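Long-range contacts in manganese-containing pseudocatalase (Thermus thermophilus, PDB 2V8T), which probably works as a catalase, breaking hydrogen peroxide down to water and oxygen at two manganese ions bound in each subunit: residues F229-Y234 against D255-V260; D61-I66 against A190-A195; D19-A24 against D109-A114; A25-L30 against A79-L84. All blocks are in the same frame, centred on the assembly; numbering follows the deposited sequence. Where two conformers were deposited one is given.

Interaction 1 (F229-Y234 against D255-V260); sequences FHRNLY and DGTEVV
D255 meets both H230 and R231 through its carboxylate. H230 NE2 donates to D255 OD2 at 2.9 Å, with an N-H...O angle of 152°. It comes from above the carboxylate plane. The H230 ring stands steeply to that carboxylate, with the two planes 73° apart. In one of two deposited conformers, R231 NH2 adds a weak salt-bridge bond to the same D255 OD2. The other oxygen, D255 OD1, is used within its own segment. It accepts from T257 N at 3.0 Å and from T257 OG1 at 2.7 Å, both from one face of the carboxylate. The backbone bond makes an Asx turn, and two donors on OD1 should restrain rotation of the group. T257 OG1 in turn accepts from R231 NE at 2.7 Å in that conformer, in the guanidinium plane. The R231 chain runs extended from CG to NE, which carries its tip out to this turn. Its NH1 pairs with a bound sulfate, probably from the crystallisation liquor. E258 points away and bonds to G250. V259 sets its CB 3.5 Å from R231 O. At V260 the backbones join. V260 N donates to R231 O at 2.8 Å, almost straight, and L233 N donates to V260 O at 3.0 Å. These two backbone bonds flank N232 and form a parallel beta bridge between N232 and V260. W248 NE1 also bonds to R231 O and weakly to V260 O. The bridge opens the small two-stranded parallel sheet of 232-235 and 260-263, with the Asx turn beyond one end.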
loop_
_atom_site.group_PDB
_atom_site.type_symbol
_atom_site.label_atom_id
_atom_site.label_comp_id
_atom_site.label_asym_id
_atom_site.label_seq_id
_atom_site.Cartn_x
_atom_site.Cartn_y
_atom_site.Cartn_z
ATOM N N PHE A 229 11.735 -23.035 -30.741
ATOM C CA PHE A 229 11.258 -21.747 -30.257
ATOM C C PHE A 229 12.291 -20.995 -29.409
ATOM O O PHE A 229 12.188 -19.767 -29.276
ATOM C CB PHE A 229 9.945 -21.881 -29.532
ATOM C CG PHE A 229 8.774 -22.296 -30.429
ATOM C CD1 PHE A 229 8.823 -22.322 -31.800
ATOM C CD2 PHE A 229 7.596 -22.719 -29.875
ATOM C CE1 PHE A 229 7.703 -22.652 -32.555
ATOM C CE2 PHE A 229 6.504 -23.061 -30.635
ATOM C CZ PHE A 229 6.525 -23.001 -31.953
ATOM N N HIS A 230 13.287 -21.683 -28.846
ATOM C CA HIS A 230 14.370 -21.012 -28.143
ATOM C C HIS A 230 15.273 -20.224 -29.084
ATOM O O HIS A 230 16.089 -19.414 -28.608
ATOM C CB HIS A 230 15.224 -22.022 -27.365
ATOM C CG HIS A 230 15.815 -23.078 -28.243
ATOM N ND1 HIS A 230 15.000 -23.957 -28.931
ATOM C CD2 HIS A 230 17.111 -23.359 -28.520
ATOM C CE1 HIS A 230 15.817 -24.753 -29.597
ATOM N NE2 HIS A 230 17.097 -24.426 -29.384
ATOM N N ARG A 231 15.200 -20.445 -30.373
ATOM C CA ARG A 231 16.037 -19.705 -31.310
ATOM C C ARG A 231 15.385 -18.393 -31.719
ATOM O O ARG A 231 16.078 -17.554 -32.289
ATOM C CB ARG A 231 16.278 -20.541 -32.583
ATOM C CG ARG A 231 16.959 -21.852 -32.278
ATOM C CD ARG A 231 17.326 -22.618 -33.487
ATOM N NE ARG A 231 17.979 -23.863 -33.082
ATOM C CZ ARG A 231 17.341 -25.027 -33.092
ATOM N NH1 ARG A 231 16.129 -25.135 -33.700
ATOM N NH2 ARG A 231 17.902 -26.118 -32.525
ATOM N N ASN A 232 14.074 -18.252 -31.522
ATOM C CA ASN A 232 13.322 -17.248 -32.254
ATOM C C ASN A 232 13.102 -15.985 -31.466
ATOM O O ASN A 232 12.509 -15.996 -30.372
ATOM C CB ASN A 232 11.936 -17.824 -32.597
ATOM C CG ASN A 232 12.006 -18.998 -33.536
ATOM O OD1 ASN A 232 13.042 -19.242 -34.161
ATOM N ND2 ASN A 232 10.892 -19.731 -33.621
ATOM N N LEU A 233 13.504 -14.858 -32.036
ATOM C CA LEU A 233 13.093 -13.537 -31.552
ATOM C C LEU A 233 12.179 -12.996 -32.625
ATOM O O LEU A 233 12.628 -12.673 -33.747
ATOM C CB LEU A 233 14.284 -12.622 -31.289
ATOM C CG LEU A 233 13.950 -11.329 -30.564
ATOM C CD1 LEU A 233 13.514 -11.592 -29.105
ATOM C CD2 LEU A 233 15.146 -10.395 -30.578
ATOM N N TYR A 234 10.873 -12.968 -32.372
ATOM C CA TYR A 234 9.883 -12.478 -33.324
ATOM C C TYR A 234 9.892 -10.958 -33.320
ATOM O O TYR A 234 9.889 -10.338 -32.242
ATOM C CB TYR A 234 8.498 -12.966 -32.959
ATOM C CG TYR A 234 8.360 -14.466 -32.881
ATOM C CD1 TYR A 234 8.527 -15.151 -31.671
ATOM C CD2 TYR A 234 8.102 -15.229 -33.998
ATOM C CE1 TYR A 234 8.457 -16.519 -31.601
ATOM C CE2 TYR A 234 8.025 -16.589 -33.957
ATOM C CZ TYR A 234 8.234 -17.273 -32.768
ATOM O OH TYR A 234 8.182 -18.645 -32.685
ATOM N N ASP A 255 21.482 -24.743 -26.452
ATOM C CA ASP A 255 22.033 -25.837 -27.250
ATOM C C ASP A 255 23.143 -25.434 -28.171
ATOM O O ASP A 255 23.609 -26.261 -28.954
ATOM C CB ASP A 255 20.933 -26.552 -28.054
ATOM C CG ASP A 255 20.283 -25.680 -29.079
ATOM O OD1 ASP A 255 20.712 -24.520 -29.280
ATOM O OD2 ASP A 255 19.311 -26.188 -29.743
ATOM N N GLY A 256 23.615 -24.186 -28.142
ATOM C CA GLY A 256 24.712 -23.752 -28.971
ATOM C C GLY A 256 24.386 -23.459 -30.417
ATOM O O GLY A 256 25.276 -23.042 -31.155
ATOM N N THR A 257 23.134 -23.630 -30.822
ATOM C CA THR A 257 22.738 -23.423 -32.211
ATOM C C THR A 257 22.526 -21.930 -32.495
ATOM O O THR A 257 22.348 -21.119 -31.605
ATOM C CB THR A 257 21.488 -24.240 -32.568
ATOM O OG1 THR A 257 20.384 -23.767 -31.824
ATOM C CG2 THR A 257 21.721 -25.756 -32.351
ATOM N N GLU A 258 22.534 -21.586 -33.774
ATOM C CA GLU A 258 22.445 -20.175 -34.189
ATOM C C GLU A 258 21.021 -19.681 -33.984
ATOM O O GLU A 258 20.060 -20.294 -34.418
ATOM C CB GLU A 258 22.852 -19.993 -35.640
ATOM C CG GLU A 258 22.776 -18.560 -36.162
ATOM C CD GLU A 258 23.749 -17.560 -35.632
ATOM O OE1 GLU A 258 23.347 -16.304 -35.593
ATOM O OE2 GLU A 258 24.867 -17.979 -35.239
ATOM N N VAL A 259 20.886 -18.521 -33.349
ATOM C CA VAL A 259 19.575 -17.933 -33.117
ATOM C C VAL A 259 19.127 -17.130 -34.330
ATOM O O VAL A 259 19.957 -16.754 -35.161
ATOM C CB VAL A 259 19.562 -17.095 -31.816
ATOM C CG1 VAL A 259 19.956 -17.990 -30.628
ATOM C CG2 VAL A 259 20.383 -15.840 -31.907
ATOM N N VAL A 260 17.835 -16.849 -34.416
ATOM C CA VAL A 260 17.258 -16.195 -35.579
ATOM C C VAL A 260 16.226 -15.187 -35.219
ATOM O O VAL A 260 15.460 -15.346 -34.241
ATOM C CB VAL A 260 16.826 -17.066 -36.640
ATOM C CG1 VAL A 260 17.994 -17.964 -37.117
ATOM C CG2 VAL A 260 15.762 -17.858 -36.068
#

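Interaction 2 (D61-I66 against A190-A195); sequences DLIANI and AAYGKA
Two helices of the four-helix bundle that carries the manganese pair, as in the ferritin clan, meet here through L62, I63 and I66 on one and A191, Y192 and A195 on the other. The local axes approach to 11.2 Å and run nearly antiparallel, at 166°. No hydrogen bond crosses. L62 reaches over with CG anti to its own N (chi1 -174°), and its two methyls divide the work. CD1 lies 4.0 Å from A191 CB. CD2 touches both A195 CB and Y192 CD1, each at 4.1 Å. I63 CG1 meets the same ring at Y192 CE1, 4.2 Å away. I66 and Y192 approach from opposite directions. I66 CD1 is 3.8 Å from Y192 CZ, and I66 CG2 is 3.6 Å from Y192 OH. The Y192 ring leaves its helix with CG beside the backbone N (chi1 -66°), and the phenol end then spans the gap to helix 57-85. Its hydroxyl is buried among carbons of I66 and has no polar partner in the model. I66 is also close to E70 and H188, two ligands of a manganese ion, so this apolar layer borders the metal site. The other bundle helices close round it. Y43 of helix 36-49 makes an edge-to-face ring contact with Y192 and touches I66. L148, N151 and E155 of helix 144-166 pack on Y192, and L148 also touches A195.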
loop_
_atom_site.group_PDB
_atom_site.type_symbol
_atom_site.label_atom_id
_atom_site.label_comp_id
_atom_site.label_asym_id
_atom_site.label_seq_id
_atom_site.Cartn_x
_atom_site.Cartn_y
_atom_site.Cartn_z
ATOM N N ASP A 61 15.619 -1.083 -30.166
ATOM C CA ASP A 61 14.781 -2.034 -30.870
ATOM C C ASP A 61 14.510 -3.243 -29.995
ATOM O O ASP A 61 13.386 -3.758 -29.929
ATOM C CB ASP A 61 15.515 -2.620 -32.160
ATOM C CG ASP A 61 15.506 -1.650 -33.378
ATOM O OD1 ASP A 61 15.019 -0.482 -33.252
ATOM O OD2 ASP A 61 15.997 -2.119 -34.441
ATOM N N LEU A 62 15.541 -3.716 -29.309
ATOM C CA LEU A 62 15.413 -4.916 -28.485
ATOM C C LEU A 62 14.375 -4.695 -27.365
ATOM O O LEU A 62 13.480 -5.505 -27.184
ATOM C CB LEU A 62 16.778 -5.278 -27.909
ATOM C CG LEU A 62 16.798 -6.565 -27.180
ATOM C CD1 LEU A 62 16.503 -7.751 -28.064
ATOM C CD2 LEU A 62 18.140 -6.739 -26.472
ATOM N N ILE A 63 14.544 -3.606 -26.605
ATOM C CA ILE A 63 13.635 -3.369 -25.474
ATOM C C ILE A 63 12.228 -3.080 -25.968
ATOM O O ILE A 63 11.241 -3.576 -25.409
ATOM C CB ILE A 63 14.204 -2.248 -24.564
ATOM C CG1 ILE A 63 15.552 -2.676 -23.929
ATOM C CG2 ILE A 63 13.178 -1.875 -23.465
ATOM C CD1 ILE A 63 16.238 -1.534 -23.123
ATOM N N ALA A 64 12.088 -2.250 -27.016
ATOM C CA ALA A 64 10.787 -1.902 -27.519
ATOM C C ALA A 64 10.037 -3.140 -28.024
ATOM O O ALA A 64 8.813 -3.263 -27.861
ATOM C CB ALA A 64 10.886 -0.846 -28.609
ATOM N N ASN A 65 10.760 -4.030 -28.698
ATOM C CA ASN A 65 10.157 -5.219 -29.270
ATOM C C ASN A 65 9.808 -6.267 -28.202
ATOM O O ASN A 65 8.736 -6.860 -28.242
ATOM C CB ASN A 65 11.088 -5.821 -30.313
ATOM C CG ASN A 65 10.457 -6.979 -31.010
ATOM O OD1 ASN A 65 9.470 -6.816 -31.745
ATOM N ND2 ASN A 65 10.982 -8.168 -30.790
ATOM N N ILE A 66 10.719 -6.502 -27.250
ATOM C CA ILE A 66 10.409 -7.457 -26.188
ATOM C C ILE A 66 9.227 -6.944 -25.362
ATOM O O ILE A 66 8.354 -7.733 -24.986
ATOM C CB ILE A 66 11.640 -7.837 -25.370
ATOM C CG1 ILE A 66 12.636 -8.586 -26.247
ATOM C CG2 ILE A 66 11.237 -8.692 -24.159
ATOM C CD1 ILE A 66 13.970 -8.900 -25.549
ATOM N N ALA A 190 18.620 -14.496 -22.661
ATOM C CA ALA A 190 19.757 -14.597 -23.589
ATOM C C ALA A 190 19.960 -13.287 -24.342
ATOM O O ALA A 190 21.107 -12.881 -24.579
ATOM C CB ALA A 190 19.512 -15.762 -24.573
ATOM N N ALA A 191 18.869 -12.640 -24.768
ATOM C CA ALA A 191 18.968 -11.431 -25.547
ATOM C C ALA A 191 19.555 -10.294 -24.698
ATOM O O ALA A 191 20.442 -9.563 -25.139
ATOM C CB ALA A 191 17.602 -11.030 -26.114
ATOM N N TYR A 192 19.047 -10.132 -23.471
ATOM C CA TYR A 192 19.620 -9.118 -22.593
ATOM C C TYR A 192 21.061 -9.443 -22.214
ATOM O O TYR A 192 21.902 -8.541 -22.093
ATOM C CB TYR A 192 18.743 -8.915 -21.350
ATOM C CG TYR A 192 17.382 -8.321 -21.675
ATOM C CD1 TYR A 192 17.238 -7.254 -22.550
ATOM C CD2 TYR A 192 16.219 -8.837 -21.105
ATOM C CE1 TYR A 192 15.992 -6.694 -22.807
ATOM C CE2 TYR A 192 14.973 -8.290 -21.371
ATOM C CZ TYR A 192 14.858 -7.204 -22.220
ATOM O OH TYR A 192 13.661 -6.623 -22.539
ATOM N N GLY A 193 21.363 -10.738 -22.073
ATOM C CA GLY A 193 22.732 -11.122 -21.808
ATOM C C GLY A 193 23.668 -10.781 -22.982
ATOM O O GLY A 193 24.779 -10.278 -22.771
ATOM N N LYS A 194 23.210 -11.056 -24.206
ATOM C CA LYS A 194 23.982 -10.664 -25.401
ATOM C C LYS A 194 24.134 -9.162 -25.495
ATOM O O LYS A 194 25.202 -8.664 -25.880
ATOM C CB LYS A 194 23.304 -11.254 -26.660
ATOM C CG LYS A 194 23.493 -12.754 -26.800
ATOM C CD LYS A 194 22.662 -13.325 -27.962
ATOM C CE LYS A 194 22.730 -14.832 -28.088
ATOM N NZ LYS A 194 24.076 -15.266 -28.587
ATOM N N ALA A 195 23.089 -8.407 -25.154
ATOM C CA ALA A 195 23.198 -6.966 -25.174
ATOM C C ALA A 195 24.270 -6.490 -24.161
ATOM O O ALA A 195 25.102 -5.643 -24.477
ATOM C CB ALA A 195 21.846 -6.337 -24.839
#

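Interaction 3 (D19-A24 against D109-A114); sequences DPNAAA and DVRNAA
A partly buried, water-bridged contact sets N21 and A24, in the first turns of helix 20-26, against R111 and N112 of the loop before helix 114-117. It is part polar and part apolar, and lies away from the manganese site. One direct bond crosses it: R111 N donates to N21 OD1 at 2.9 Å, nearly straight at 174° and tilted 19° from the carbonyl plane. The side chain of N21 leans beside its own N (chi1 -72°), which carries the amide to the loop. The carbons pack at both ends. P20 CB meets V110 CG1 at 3.6 Å, and A24 CB meets N112 CB at 3.9 Å. Waters bridge further polar atoms. One accepts from N112 N at 2.8 Å and lies 2.8 Å from N21 OD1. Another accepts from R111 NH1 at 2.9 Å and donates to N21 O at 2.8 Å. Two more link N21 ND2 to D109 O and A24 O to N112 ND2. D19 is the N-cap of the helix, its OD1 accepting from A22 N. Two other subunits take part: D109 OD1 bonds to N21 ND2 of a third subunit, and R111 NH2 to R111 O of a fourth. Within the chain, N112 OD1 accepts from H115 N at helix 114-117. P20 packs on F116 and A23 on H115 of that helix, while A22 and A23 lie on L84 at the end of helix 57-85.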
loop_
_atom_site.group_PDB
_atom_site.type_symbol
_atom_site.label_atom_id
_atom_site.label_comp_id
_atom_site.label_asym_id
_atom_site.label_seq_id
_atom_site.Cartn_x
_atom_site.Cartn_y
_atom_site.Cartn_z
ATOM N N ASP A 19 -10.314 -25.088 -11.120
ATOM C CA ASP A 19 -9.271 -25.312 -10.117
ATOM C C ASP A 19 -8.887 -23.957 -9.550
ATOM O O ASP A 19 -7.905 -23.315 -9.982
ATOM C CB ASP A 19 -8.085 -26.050 -10.689
ATOM C CG ASP A 19 -7.098 -26.488 -9.586
ATOM O OD1 ASP A 19 -7.096 -25.910 -8.478
ATOM O OD2 ASP A 19 -6.307 -27.421 -9.908
ATOM N N PRO A 20 -9.658 -23.464 -8.563
ATOM C CA PRO A 20 -9.417 -22.135 -8.019
ATOM C C PRO A 20 -8.011 -21.949 -7.482
ATOM O O PRO A 20 -7.371 -20.933 -7.745
ATOM C CB PRO A 20 -10.499 -21.995 -6.922
ATOM C CG PRO A 20 -11.648 -22.858 -7.455
ATOM C CD PRO A 20 -10.922 -24.060 -8.054
ATOM N N ASN A 21 -7.525 -22.896 -6.663
ATOM C CA ASN A 21 -6.218 -22.693 -6.068
ATOM C C ASN A 21 -5.085 -22.741 -7.108
ATOM O O ASN A 21 -4.069 -22.053 -6.953
ATOM C CB ASN A 21 -5.960 -23.634 -4.906
ATOM C CG ASN A 21 -6.782 -23.286 -3.675
ATOM O OD1 ASN A 21 -7.406 -22.206 -3.601
ATOM N ND2 ASN A 21 -6.733 -24.158 -2.679
ATOM N N ALA A 22 -5.244 -23.531 -8.183
ATOM C CA ALA A 22 -4.274 -23.437 -9.283
ATOM C C ALA A 22 -4.281 -22.021 -9.874
ATOM O O ALA A 22 -3.219 -21.442 -10.124
ATOM C CB ALA A 22 -4.555 -24.455 -10.350
ATOM N N ALA A 23 -5.475 -21.475 -10.113
ATOM C CA ALA A 23 -5.575 -20.113 -10.633
ATOM C C ALA A 23 -4.866 -19.116 -9.702
ATOM O O ALA A 23 -4.197 -18.187 -10.144
ATOM C CB ALA A 23 -7.028 -19.733 -10.824
ATOM N N ALA A 24 -5.078 -19.281 -8.380
ATOM C CA ALA A 24 -4.475 -18.375 -7.398
ATOM C C ALA A 24 -2.968 -18.429 -7.448
ATOM O O ALA A 24 -2.309 -17.402 -7.263
ATOM C CB ALA A 24 -4.988 -18.709 -5.996
ATOM N N ASP A 109 -14.053 -21.293 0.679
ATOM C CA ASP A 109 -12.918 -21.989 1.292
ATOM C C ASP A 109 -11.643 -21.951 0.448
ATOM O O ASP A 109 -10.618 -22.476 0.895
ATOM C CB ASP A 109 -13.315 -23.443 1.584
ATOM C CG ASP A 109 -14.414 -23.553 2.585
ATOM O OD1 ASP A 109 -14.427 -22.800 3.566
ATOM O OD2 ASP A 109 -15.272 -24.457 2.418
ATOM N N VAL A 110 -11.666 -21.372 -0.742
ATOM C CA VAL A 110 -10.481 -21.321 -1.593
ATOM C C VAL A 110 -9.537 -20.237 -1.093
ATOM O O VAL A 110 -9.912 -19.371 -0.310
ATOM C CB VAL A 110 -10.873 -21.093 -3.077
ATOM C CG1 VAL A 110 -11.771 -22.227 -3.567
ATOM C CG2 VAL A 110 -11.443 -19.708 -3.329
ATOM N N ARG A 111 -8.296 -20.256 -1.581
ATOM C CA ARG A 111 -7.335 -19.227 -1.165
ATOM C C ARG A 111 -7.799 -17.831 -1.588
ATOM O O ARG A 111 -7.768 -16.884 -0.782
ATOM C CB ARG A 111 -5.954 -19.494 -1.725
ATOM C CG ARG A 111 -5.273 -20.741 -1.146
ATOM C CD ARG A 111 -3.872 -20.927 -1.708
ATOM N NE ARG A 111 -2.950 -19.895 -1.221
ATOM C CZ ARG A 111 -2.486 -18.865 -1.912
ATOM N NH1 ARG A 111 -2.583 -18.795 -3.223
ATOM N NH2 ARG A 111 -1.870 -17.890 -1.231
ATOM N N ASN A 112 -8.186 -17.705 -2.854
ATOM C CA ASN A 112 -8.473 -16.407 -3.462
ATOM C C ASN A 112 -9.976 -16.271 -3.698
ATOM O O ASN A 112 -10.522 -16.687 -4.718
ATOM C CB ASN A 112 -7.673 -16.210 -4.751
ATOM C CG ASN A 112 -7.854 -14.844 -5.337
ATOM O OD1 ASN A 112 -8.898 -14.203 -5.154
ATOM N ND2 ASN A 112 -6.862 -14.364 -6.096
ATOM N N ALA A 113 -10.666 -15.720 -2.704
ATOM C CA ALA A 113 -12.090 -15.464 -2.830
ATOM C C ALA A 113 -12.354 -14.270 -3.768
ATOM O O ALA A 113 -13.463 -14.174 -4.313
ATOM C CB ALA A 113 -12.712 -15.213 -1.433
ATOM N N ALA A 114 -11.407 -13.361 -3.917
ATOM C CA ALA A 114 -11.588 -12.201 -4.779
ATOM C C ALA A 114 -11.907 -12.602 -6.216
ATOM O O ALA A 114 -12.671 -11.903 -6.880
ATOM C CB ALA A 114 -10.380 -11.289 -4.729
HETATM O O HOH W 1 -8.003 -19.739 -4.768
HETATM O O HOH W 2 -9.653 -18.669 -6.618
HETATM O O HOH W 3 -2.513 -21.284 -4.740
HETATM O O HOH W 4 -8.236 -23.641 -0.109
HETATM O O HOH W 5 -4.092 -15.204 -6.084
#

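Interaction 4 (A25-L30 against A79-L84); sequences AVQALL and ATINSL
I81, in the C-terminal part of helix 57-85, meets V26, Q27 and L30, which run from the end of helix 20-26 into helix 28-31. Most of the contact is aliphatic. V26 and I81 lie alongside, running opposite ways, with V26 CG1 3.6 Å from I81 CG1. The other V26 methyl, CG2, faces L84 CD1 at 4.2 Å, while CG1 also reaches T80 CG2 at 4.2 Å. The end of I81 lies against L30, whose CD2 is 3.7 Å from I81 CD1. A second kind of contact sets an amide against methyls. The Q27 side chain lies across I81, bent at chi2 (-76°), so that Q27 CD comes 3.7 Å from I81 CD1. The polar atoms of that amide serve other partners: OE1 accepts from H115 NE2, and NE2 donates to L124 O and M126 O. Those bonds fix the amide in place beside I81. Two hydroxyls of helix 57-85 bond to its own backbone: S83 OG donates to A79 O at 2.8 Å, and T80 OG1 bonds to L76 O. No hydrogen bond joins the two segments. The contact therefore rests on the fit of buried carbon surfaces, and its polar groups are satisfied by other partners.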
loop_
_atom_site.group_PDB
_atom_site.type_symbol
_atom_site.label_atom_id
_atom_site.label_comp_id
_atom_site.label_asym_id
_atom_site.label_seq_id
_atom_site.Cartn_x
_atom_site.Cartn_y
_atom_site.Cartn_z
ATOM N N ALA A 25 -2.379 -19.623 -7.683
ATOM C CA ALA A 25 -0.933 -19.739 -7.776
ATOM C C ALA A 25 -0.416 -19.082 -9.085
ATOM O O ALA A 25 0.571 -18.364 -9.095
ATOM C CB ALA A 25 -0.514 -21.214 -7.721
ATOM N N VAL A 26 -1.127 -19.373 -10.187
ATOM C CA VAL A 26 -0.744 -18.814 -11.479
ATOM C C VAL A 26 -0.817 -17.283 -11.477
ATOM O O VAL A 26 -0.076 -16.623 -12.206
ATOM C CB VAL A 26 -1.554 -19.469 -12.632
ATOM C CG1 VAL A 26 -1.244 -18.794 -13.966
ATOM C CG2 VAL A 26 -1.220 -20.963 -12.704
ATOM N N GLN A 27 -1.670 -16.698 -10.611
ATOM C CA GLN A 27 -1.661 -15.247 -10.464
ATOM C C GLN A 27 -0.277 -14.682 -10.172
ATOM O O GLN A 27 -0.003 -13.548 -10.564
ATOM C CB GLN A 27 -2.652 -14.791 -9.388
ATOM C CG GLN A 27 -4.114 -14.809 -9.797
ATOM C CD GLN A 27 -4.608 -13.708 -10.709
ATOM O OE1 GLN A 27 -5.784 -13.750 -11.141
ATOM N NE2 GLN A 27 -3.796 -12.711 -11.024
ATOM N N ALA A 28 0.590 -15.409 -9.448
ATOM C CA ALA A 28 1.935 -14.881 -9.232
ATOM C C ALA A 28 2.633 -14.514 -10.534
ATOM O O ALA A 28 3.450 -13.592 -10.584
ATOM C CB ALA A 28 2.817 -15.898 -8.485
ATOM N N LEU A 29 2.336 -15.281 -11.578
ATOM C CA LEU A 29 2.955 -15.137 -12.885
ATOM C C LEU A 29 2.309 -14.038 -13.720
ATOM O O LEU A 29 2.786 -13.725 -14.810
ATOM C CB LEU A 29 2.913 -16.470 -13.652
ATOM C CG LEU A 29 3.412 -17.680 -12.841
ATOM C CD1 LEU A 29 3.405 -18.912 -13.741
ATOM C CD2 LEU A 29 4.792 -17.431 -12.236
ATOM N N LEU A 30 1.211 -13.451 -13.202
ATOM C CA LEU A 30 0.509 -12.371 -13.878
ATOM C C LEU A 30 0.829 -11.038 -13.170
ATOM O O LEU A 30 1.468 -10.159 -13.714
ATOM C CB LEU A 30 -0.979 -12.642 -13.961
ATOM C CG LEU A 30 -1.798 -11.591 -14.703
ATOM C CD1 LEU A 30 -1.218 -11.261 -16.099
ATOM C CD2 LEU A 30 -3.245 -12.072 -14.820
ATOM N N ALA A 79 -5.400 -15.803 -19.812
ATOM C CA ALA A 79 -6.203 -16.877 -20.416
ATOM C C ALA A 79 -6.083 -18.175 -19.644
ATOM O O ALA A 79 -7.053 -18.941 -19.541
ATOM C CB ALA A 79 -5.821 -17.076 -21.881
ATOM N N THR A 80 -4.889 -18.458 -19.121
ATOM C CA THR A 80 -4.662 -19.643 -18.331
ATOM C C THR A 80 -5.480 -19.595 -17.026
ATOM O O THR A 80 -6.158 -20.547 -16.655
ATOM C CB THR A 80 -3.152 -19.785 -18.030
ATOM O OG1 THR A 80 -2.422 -19.860 -19.256
ATOM C CG2 THR A 80 -2.856 -21.003 -17.212
ATOM N N ILE A 81 -5.381 -18.463 -16.327
ATOM C CA ILE A 81 -6.177 -18.251 -15.119
ATOM C C ILE A 81 -7.657 -18.366 -15.415
ATOM O O ILE A 81 -8.404 -19.043 -14.690
ATOM C CB ILE A 81 -5.793 -16.891 -14.486
ATOM C CG1 ILE A 81 -4.367 -16.957 -13.960
ATOM C CG2 ILE A 81 -6.790 -16.481 -13.430
ATOM C CD1 ILE A 81 -3.735 -15.599 -13.737
ATOM N N ASN A 82 -8.109 -17.718 -16.480
ATOM C CA ASN A 82 -9.517 -17.758 -16.828
ATOM C C ASN A 82 -9.971 -19.185 -17.132
ATOM O O ASN A 82 -11.099 -19.572 -16.811
ATOM C CB ASN A 82 -9.822 -16.815 -17.967
ATOM C CG ASN A 82 -9.716 -15.367 -17.538
ATOM O OD1 ASN A 82 -9.886 -15.054 -16.361
ATOM N ND2 ASN A 82 -9.458 -14.468 -18.516
ATOM N N SER A 83 -9.119 -19.960 -17.796
ATOM C CA SER A 83 -9.407 -21.346 -18.075
ATOM C C SER A 83 -9.616 -22.137 -16.798
ATOM O O SER A 83 -10.527 -22.977 -16.714
ATOM C CB SER A 83 -8.281 -21.979 -18.903
ATOM O OG SER A 83 -8.176 -21.442 -20.198
ATOM N N LEU A 84 -8.757 -21.903 -15.806
ATOM C CA LEU A 84 -8.845 -22.583 -14.520
ATOM C C LEU A 84 -10.060 -22.135 -13.705
ATOM O O LEU A 84 -10.518 -22.893 -12.841
ATOM C CB LEU A 84 -7.546 -22.359 -13.735
ATOM C CG LEU A 84 -6.312 -23.011 -14.368
ATOM C CD1 LEU A 84 -5.035 -22.372 -13.772
ATOM C CD2 LEU A 84 -6.327 -24.522 -14.167
#

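Overall arrangement
Interactions 2 and 4 are buried and apolar, and both use helix 57-85, about 26 Å apart between centres. One borders the manganese pair in the bundle. The other sits further along, with L30 near the ligand E36. Interactions 1 and 3 are partly buried. They lie on opposite sides of the chain's centre, about 37 Å apart between centres. Interaction 1 relies on charge and strand pairing and touches no other subunit. Interaction 3 mixes polar and apolar contacts, is bridged by water and is flanked by two subunits. The contacts join in pairs. A probable hydrogen bond from N65 ND2 to Y234 O links interactions 1 and 2. Interactions 3 and 4 share helix 20-26 and are joined by another, from D19 N to L84 O.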